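Local coordinates for argonaute (Methanocaldococcus jannaschii, PDB 5G5S), which uses short single-stranded DNA guides to bind complementary DNA targets and cut them, and may thereby defend the cell against invading genetic elements, at residues V144-D148 against G149-L153; K439-D442 against Y443-I446; T497-D500 against Y501-G504. One frame throughout, in Å; residues are numbered along the deposited sequence.

Contact 1: V144-D148 against G149-L153; sequences VKKHD and GDYYL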
loop_
_atom_site.group_PDB
_atom_site.type_symbol
_atom_site.label_atom_id
_atom_site.label_comp_id
_atom_site.label_asym_id
_atom_site.label_seq_id
_atom_site.Cartn_x
_atom_site.Cartn_y
_atom_site.Cartn_z
ATOM N N VAL A 144 5.074 -22.055 -5.309
ATOM C CA VAL A 144 4.869 -22.885 -6.494
ATOM C C VAL A 144 3.556 -22.543 -7.187
ATOM O O VAL A 144 2.573 -22.214 -6.524
ATOM C CB VAL A 144 5.293 -24.391 -6.473
ATOM C CG1 VAL A 144 5.888 -24.810 -5.145
ATOM C CG2 VAL A 144 4.187 -25.342 -6.925
ATOM N N LYS A 145 3.582 -22.518 -8.522
ATOM C CA LYS A 145 2.435 -22.158 -9.348
ATOM C C LYS A 145 2.186 -23.178 -10.413
ATOM O O LYS A 145 3.131 -23.636 -11.059
ATOM C CB LYS A 145 2.597 -20.749 -9.958
ATOM C CG LYS A 145 2.418 -19.579 -8.960
ATOM C CD LYS A 145 1.017 -19.463 -8.314
ATOM C CE LYS A 145 -0.109 -19.315 -9.311
ATOM N NZ LYS A 145 -1.435 -19.498 -8.667
ATOM N N LYS A 146 0.914 -23.569 -10.585
ATOM C CA LYS A 146 0.537 -24.490 -11.635
ATOM C C LYS A 146 0.067 -23.644 -12.803
ATOM O O LYS A 146 -0.835 -22.823 -12.649
ATOM C CB LYS A 146 -0.527 -25.510 -11.200
ATOM C CG LYS A 146 -0.537 -26.711 -12.152
ATOM C CD LYS A 146 -1.665 -27.700 -11.894
ATOM C CE LYS A 146 -1.578 -28.827 -12.888
ATOM N NZ LYS A 146 -2.791 -29.676 -12.889
ATOM N N HIS A 147 0.790 -23.737 -13.907
ATOM C CA HIS A 147 0.449 -23.049 -15.140
ATOM C C HIS A 147 0.358 -24.185 -16.139
ATOM O O HIS A 147 1.286 -24.994 -16.232
ATOM C CB HIS A 147 1.516 -22.040 -15.538
ATOM C CG HIS A 147 1.113 -21.164 -16.679
ATOM N ND1 HIS A 147 0.089 -20.249 -16.585
ATOM C CD2 HIS A 147 1.594 -21.063 -17.939
ATOM C CE1 HIS A 147 -0.047 -19.624 -17.739
ATOM N NE2 HIS A 147 0.855 -20.099 -18.577
ATOM N N ASP A 148 -0.754 -24.235 -16.872
ATOM C CA ASP A 148 -1.060 -25.333 -17.791
ATOM C C ASP A 148 -1.015 -26.595 -16.936
ATOM O O ASP A 148 -1.685 -26.664 -15.909
ATOM C CB ASP A 148 -0.179 -25.396 -19.045
ATOM C CG ASP A 148 -0.539 -24.335 -20.050
ATOM O OD1 ASP A 148 -1.044 -23.276 -19.634
ATOM O OD2 ASP A 148 -0.326 -24.556 -21.254
ATOM N N GLY A 149 -0.260 -27.597 -17.357
ATOM C CA GLY A 149 -0.156 -28.820 -16.587
ATOM C C GLY A 149 1.151 -28.923 -15.836
ATOM O O GLY A 149 1.486 -29.967 -15.296
ATOM N N ASP A 150 1.892 -27.827 -15.803
ATOM C CA ASP A 150 3.213 -27.809 -15.193
ATOM C C ASP A 150 3.291 -26.968 -13.935
ATOM O O ASP A 150 2.522 -26.021 -13.768
ATOM C CB ASP A 150 4.278 -27.367 -16.209
ATOM C CG ASP A 150 4.413 -28.279 -17.419
ATOM O OD1 ASP A 150 4.439 -29.525 -17.232
ATOM O OD2 ASP A 150 4.536 -27.749 -18.547
ATOM N N TYR A 151 4.241 -27.321 -13.055
ATOM C CA TYR A 151 4.523 -26.628 -11.800
ATOM C C TYR A 151 5.798 -25.835 -11.928
ATOM O O TYR A 151 6.818 -26.351 -12.397
ATOM C CB TYR A 151 4.582 -27.604 -10.614
ATOM C CG TYR A 151 3.267 -28.315 -10.399
ATOM C CD1 TYR A 151 2.270 -27.752 -9.608
ATOM C CD2 TYR A 151 2.987 -29.515 -11.050
ATOM C CE1 TYR A 151 1.041 -28.384 -9.436
ATOM C CE2 TYR A 151 1.756 -30.151 -10.894
ATOM C CZ TYR A 151 0.786 -29.580 -10.088
ATOM O OH TYR A 151 -0.429 -30.187 -9.937
ATOM N N TYR A 152 5.719 -24.564 -11.539
ATOM C CA TYR A 152 6.811 -23.604 -11.600
ATOM C C TYR A 152 7.126 -23.121 -10.236
ATOM O O TYR A 152 6.219 -22.881 -9.451
ATOM C CB TYR A 152 6.415 -22.396 -12.486
ATOM C CG TYR A 152 6.211 -22.775 -13.938
ATOM C CD1 TYR A 152 4.996 -23.300 -14.382
ATOM C CD2 TYR A 152 7.243 -22.643 -14.865
ATOM C CE1 TYR A 152 4.810 -23.667 -15.713
ATOM C CE2 TYR A 152 7.081 -23.045 -16.190
ATOM C CZ TYR A 152 5.862 -23.550 -16.612
ATOM O OH TYR A 152 5.703 -23.920 -17.927
ATOM N N LEU A 153 8.405 -22.952 -9.939
ATOM C CA LEU A 153 8.794 -22.351 -8.675
ATOM C C LEU A 153 9.011 -20.872 -8.937
ATOM O O LEU A 153 9.739 -20.514 -9.866
ATOM C CB LEU A 153 10.046 -22.990 -8.037
ATOM C CG LEU A 153 10.296 -22.567 -6.563
ATOM C CD1 LEU A 153 9.496 -23.425 -5.581
ATOM C CD2 LEU A 153 11.768 -22.606 -6.214
#
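K145 O is gripped from the neighbouring strand by Y152 N at 2.8 Å, and it also receives a weaker CA-H contact from Y151. The Y152 ring turns its edge to the same oxygen, its CD1 3.8 Å from K145 O. K145 N returns the bond to Y152 O, and further along H147 and D150 exchange a second pair of backbone bonds, closing the hairpin. The reversal itself is a type II' turn, with D148 and G149 at its corners, and D148 takes the positive phi (56°) that this turn needs at its first corner.

On the face carrying K146 and Y151, a non-hydrogen-bonded pair, the lysine lies over the phenol. K146 CG stands 3.9 Å from the Y151 ring centroid, a CH-pi contact, and CD continues to 3.4 Å from Y151 OH. This path follows from CG set opposite the backbone N (chi1 -161°) and an extended chain beyond it. The other face brings H147 CB to 3.7 Å from Y152 CE1, a diagonal pairing across the strands.

Helix 97-111 covers V144 and Y151, and its E101 forms a salt bridge with K145 NZ. F618 stacks on H147 and meets Y152 edge-to-face, while G619 bonds both H147 ND1 and K145 NZ. Strand 14-16 extends the sheet alongside strand 150-163.

Contact 2: K439-D442 against Y443-I446; sequences KDND and YYEI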
loop_
_atom_site.group_PDB
_atom_site.type_symbol
_atom_site.label_atom_id
_atom_site.label_comp_id
_atom_site.label_asym_id
_atom_site.label_seq_id
_atom_site.Cartn_x
_atom_site.Cartn_y
_atom_site.Cartn_z
ATOM N N LYS A 439 16.206 12.646 6.194
ATOM C CA LYS A 439 15.320 12.081 7.202
ATOM C C LYS A 439 14.489 13.186 7.835
ATOM O O LYS A 439 13.315 12.996 8.123
ATOM C CB LYS A 439 16.126 11.351 8.276
ATOM N N ASP A 440 15.108 14.332 8.070
ATOM C CA ASP A 440 14.420 15.492 8.632
ATOM C C ASP A 440 13.255 16.005 7.777
ATOM O O ASP A 440 12.489 16.831 8.266
ATOM C CB ASP A 440 15.421 16.620 8.974
ATOM C CG ASP A 440 16.243 16.445 10.247
ATOM O OD1 ASP A 440 16.327 15.300 10.756
ATOM O OD2 ASP A 440 16.830 17.447 10.718
ATOM N N ASN A 441 13.086 15.497 6.529
ATOM C CA ASN A 441 11.960 15.845 5.636
ATOM C C ASN A 441 10.596 15.518 6.280
ATOM O O ASN A 441 9.587 16.111 5.913
ATOM C CB ASN A 441 12.080 15.131 4.282
ATOM C CG ASN A 441 12.933 15.832 3.251
ATOM O OD1 ASN A 441 13.060 17.068 3.223
ATOM N ND2 ASN A 441 13.495 15.050 2.336
ATOM N N ASP A 442 10.585 14.588 7.259
ATOM C CA ASP A 442 9.409 14.199 8.031
ATOM C C ASP A 442 8.863 15.358 8.874
ATOM O O ASP A 442 7.675 15.356 9.191
ATOM C CB ASP A 442 9.702 12.957 8.889
ATOM C CG ASP A 442 9.706 11.648 8.106
ATOM O OD1 ASP A 442 8.927 11.533 7.124
ATOM O OD2 ASP A 442 10.456 10.728 8.494
ATOM N N TYR A 443 9.720 16.365 9.201
ATOM C CA TYR A 443 9.317 17.567 9.934
ATOM C C TYR A 443 8.346 18.396 9.088
ATOM O O TYR A 443 7.454 19.033 9.641
ATOM C CB TYR A 443 10.530 18.409 10.369
ATOM C CG TYR A 443 11.280 17.881 11.578
ATOM C CD1 TYR A 443 10.666 17.801 12.826
ATOM C CD2 TYR A 443 12.628 17.542 11.493
ATOM C CE1 TYR A 443 11.357 17.337 13.945
ATOM C CE2 TYR A 443 13.335 17.091 12.608
ATOM C CZ TYR A 443 12.697 16.995 13.836
ATOM O OH TYR A 443 13.392 16.550 14.938
ATOM N N TYR A 444 8.484 18.342 7.746
ATOM C CA TYR A 444 7.571 19.006 6.808
ATOM C C TYR A 444 6.201 18.337 6.846
ATOM O O TYR A 444 5.183 19.024 6.744
ATOM C CB TYR A 444 8.134 19.015 5.376
ATOM C CG TYR A 444 9.361 19.887 5.185
ATOM C CD1 TYR A 444 9.345 21.237 5.534
ATOM C CD2 TYR A 444 10.506 19.387 4.572
ATOM C CE1 TYR A 444 10.468 22.047 5.345
ATOM C CE2 TYR A 444 11.621 20.194 4.349
ATOM C CZ TYR A 444 11.602 21.519 4.751
ATOM O OH TYR A 444 12.695 22.316 4.542
ATOM N N GLU A 445 6.178 17.000 7.034
ATOM C CA GLU A 445 4.952 16.201 7.166
ATOM C C GLU A 445 4.307 16.491 8.537
ATOM O O GLU A 445 3.077 16.512 8.644
ATOM C CB GLU A 445 5.254 14.696 7.003
ATOM C CG GLU A 445 5.684 14.267 5.604
ATOM C CD GLU A 445 4.668 14.494 4.501
ATOM O OE1 GLU A 445 3.468 14.198 4.711
ATOM O OE2 GLU A 445 5.077 14.985 3.425
ATOM N N ILE A 446 5.149 16.737 9.575
ATOM C CA ILE A 446 4.704 17.124 10.924
ATOM C C ILE A 446 3.990 18.468 10.822
ATOM O O ILE A 446 2.918 18.627 11.401
ATOM C CB ILE A 446 5.871 17.121 11.971
ATOM C CG1 ILE A 446 6.337 15.688 12.305
ATOM C CG2 ILE A 446 5.548 17.909 13.255
ATOM C CD1 ILE A 446 5.208 14.712 12.695
#
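D440 and Y443 are swung the same way by nearly equal first torsions (chi1 -77° and -78°), each holding CG beside its own backbone N, and their side chains run next to each other. D440 CB sits in the plane of the ring at its edge, and the carboxylate carbon CG comes to 3.8 Å from Y443 CE2. The carboxylate is almost upright to the ring, with 85° between the planes. One residue on, N441 and Y444 meet differently: the amide, only moderately tilted to the ring, puts OD1 at its edge, in plane, 3.6 Å from Y444 CE2, and the same oxygen takes a weak hydrogen bond from K437 N.

Along the backbone, three-residue steps give way to an alpha-helical one. Y443 N bonds D440 O at 3.0 Å and Y444 N bonds N441 O at 3.1 Å, both as in a 3-10 turn; I446 N then reaches four residues back to D442 O, at 2.9 Å. In the Mid domain this is the entry to helix 442-452, the helical link of a beta-alpha-beta crossover between parallel strands 428-434 and 456-462.

Outside the turn, Y444 OH bonds D365 OD2 and K435 N, fixing the far end of the ring, and L177 of helix 175-179 touches D442 and Y443. The side chain of E445 lies about 6 Å from that of Q459, a metal-binding residue where the 5'-phosphorylated end of the guide is held.

Contact 3: T497-D500 against Y501-G504; sequences TPYD and YIMG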
loop_
_atom_site.group_PDB
_atom_site.type_symbol
_atom_site.label_atom_id
_atom_site.label_comp_id
_atom_site.label_asym_id
_atom_site.label_seq_id
_atom_site.Cartn_x
_atom_site.Cartn_y
_atom_site.Cartn_z
ATOM N N THR A 497 -18.012 2.546 -16.541
ATOM C CA THR A 497 -17.915 1.145 -16.130
ATOM C C THR A 497 -19.273 0.507 -15.778
ATOM O O THR A 497 -20.199 1.253 -15.446
ATOM C CB THR A 497 -16.937 1.077 -14.952
ATOM O OG1 THR A 497 -17.569 1.605 -13.781
ATOM C CG2 THR A 497 -15.644 1.854 -15.225
ATOM N N PRO A 498 -19.404 -0.856 -15.753
ATOM C CA PRO A 498 -20.663 -1.463 -15.264
ATOM C C PRO A 498 -20.951 -1.140 -13.793
ATOM O O PRO A 498 -22.114 -1.160 -13.375
ATOM C CB PRO A 498 -20.410 -2.970 -15.392
ATOM C CG PRO A 498 -18.930 -3.121 -15.407
ATOM C CD PRO A 498 -18.415 -1.901 -16.101
ATOM N N TYR A 499 -19.887 -0.827 -13.015
ATOM C CA TYR A 499 -19.966 -0.565 -11.574
ATOM C C TYR A 499 -20.501 0.772 -11.159
ATOM O O TYR A 499 -20.007 1.812 -11.593
ATOM C CB TYR A 499 -18.618 -0.837 -10.876
ATOM C CG TYR A 499 -18.049 -2.192 -11.223
ATOM C CD1 TYR A 499 -18.632 -3.358 -10.736
ATOM C CD2 TYR A 499 -16.967 -2.315 -12.094
ATOM C CE1 TYR A 499 -18.151 -4.613 -11.099
ATOM C CE2 TYR A 499 -16.461 -3.566 -12.443
ATOM C CZ TYR A 499 -17.044 -4.712 -11.923
ATOM O OH TYR A 499 -16.567 -5.953 -12.256
ATOM N N ASP A 500 -21.498 0.745 -10.278
ATOM C CA ASP A 500 -22.059 1.948 -9.672
ATOM C C ASP A 500 -20.991 2.523 -8.726
ATOM O O ASP A 500 -20.791 3.731 -8.692
ATOM C CB ASP A 500 -23.342 1.611 -8.899
ATOM C CG ASP A 500 -24.485 1.183 -9.796
ATOM O OD1 ASP A 500 -25.152 2.067 -10.363
ATOM O OD2 ASP A 500 -24.709 -0.035 -9.932
ATOM N N TYR A 501 -20.288 1.630 -7.997
ATOM C CA TYR A 501 -19.209 1.948 -7.067
ATOM C C TYR A 501 -18.051 1.002 -7.202
ATOM O O TYR A 501 -18.232 -0.195 -7.423
ATOM C CB TYR A 501 -19.681 1.895 -5.598
ATOM C CG TYR A 501 -20.827 2.819 -5.267
ATOM C CD1 TYR A 501 -20.748 4.188 -5.537
ATOM C CD2 TYR A 501 -21.969 2.343 -4.626
ATOM C CE1 TYR A 501 -21.805 5.047 -5.231
ATOM C CE2 TYR A 501 -23.020 3.196 -4.292
ATOM C CZ TYR A 501 -22.936 4.547 -4.605
ATOM O OH TYR A 501 -23.969 5.397 -4.287
ATOM N N ILE A 502 -16.855 1.554 -7.063
ATOM C CA ILE A 502 -15.590 0.851 -6.976
ATOM C C ILE A 502 -15.088 1.314 -5.618
ATOM O O ILE A 502 -14.969 2.526 -5.380
ATOM C CB ILE A 502 -14.619 1.122 -8.138
ATOM C CG1 ILE A 502 -15.174 0.487 -9.443
ATOM C CG2 ILE A 502 -13.207 0.575 -7.775
ATOM C CD1 ILE A 502 -14.591 1.053 -10.744
ATOM N N MET A 503 -14.947 0.351 -4.687
ATOM C CA MET A 503 -14.606 0.667 -3.319
ATOM C C MET A 503 -13.275 0.051 -2.902
ATOM O O MET A 503 -13.106 -1.163 -2.939
ATOM C CB MET A 503 -15.759 0.259 -2.386
ATOM C CG MET A 503 -17.021 1.083 -2.565
ATOM S SD MET A 503 -18.291 0.598 -1.374
ATOM C CE MET A 503 -19.628 1.707 -1.803
ATOM N N GLY A 504 -12.335 0.918 -2.559
ATOM C CA GLY A 504 -11.020 0.543 -2.073
ATOM C C GLY A 504 -11.107 0.355 -0.581
ATOM O O GLY A 504 -11.613 1.222 0.124
#
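Y499 and I502 meet where the chain enters strand 501-506 of the PIWI domain, the RNase H-like nuclease fold; further along, this strand carries D506, probably a catalytic residue. No hydrogen bond joins the residues of 497-500 to those of 501-504, and between the two segments the contact is packing alone.

The apolar part rests on one approach, Y499 CB to I502 CG1 at 4.0 Å. I502 holds CG1 beside its backbone N (chi1 -69°), which directs that branch back toward the loop, and its CD1 ends 4.3 Å from T497 OG1, at the margin of contact. Within the loop, P498 CG stands 3.8 Å above one face of the Y499 ring, offset toward the rim. Helix 656-666 completes the cluster, with L661 touching T497, Y499 and I502.

Polar groups look outward to other parts of the sheet. Y499 OH bonds E595 OE1 on strand 593-600, and D500 OD2 accepts from N566 N at the start of strand 566-571, fixing the last loop residue beside the parallel neighbour along which Y501 and M503 then pair. I502 bonds through its backbone to Y524 of the antiparallel strand 517-525.

A third group of contacts is between side chain and backbone. Y499 CB lies 3.5 Å from Y501 O. Y501, with CG beside its backbone N (chi1 -58°), brings CD1 obliquely to 3.2 Å from D500 O of the preceding peptide.

In the fold
Three ways of continuing a chain locally are compared here, each partly buried. Contact 1 reverses it in a hairpin, contact 2 winds it into a helix, and contact 3 straightens it into a strand. Backbone bonds across the segments carry the first two, whereas contact 3 has none and relies on apolar packing plus bonds to adjacent strands. Among the residues that touch across the segments, exposed ones occur in contact 1 alone, round its turn. No element is shared: contact 1 belongs to the antiparallel sheet of strands 134-147 and 150-163, contact 2 to the Mid domain, contact 3 to the PIWI sheet. Contacts 1 and 2 lie on opposite sides of the chain's centre, about 46 Å apart between centres.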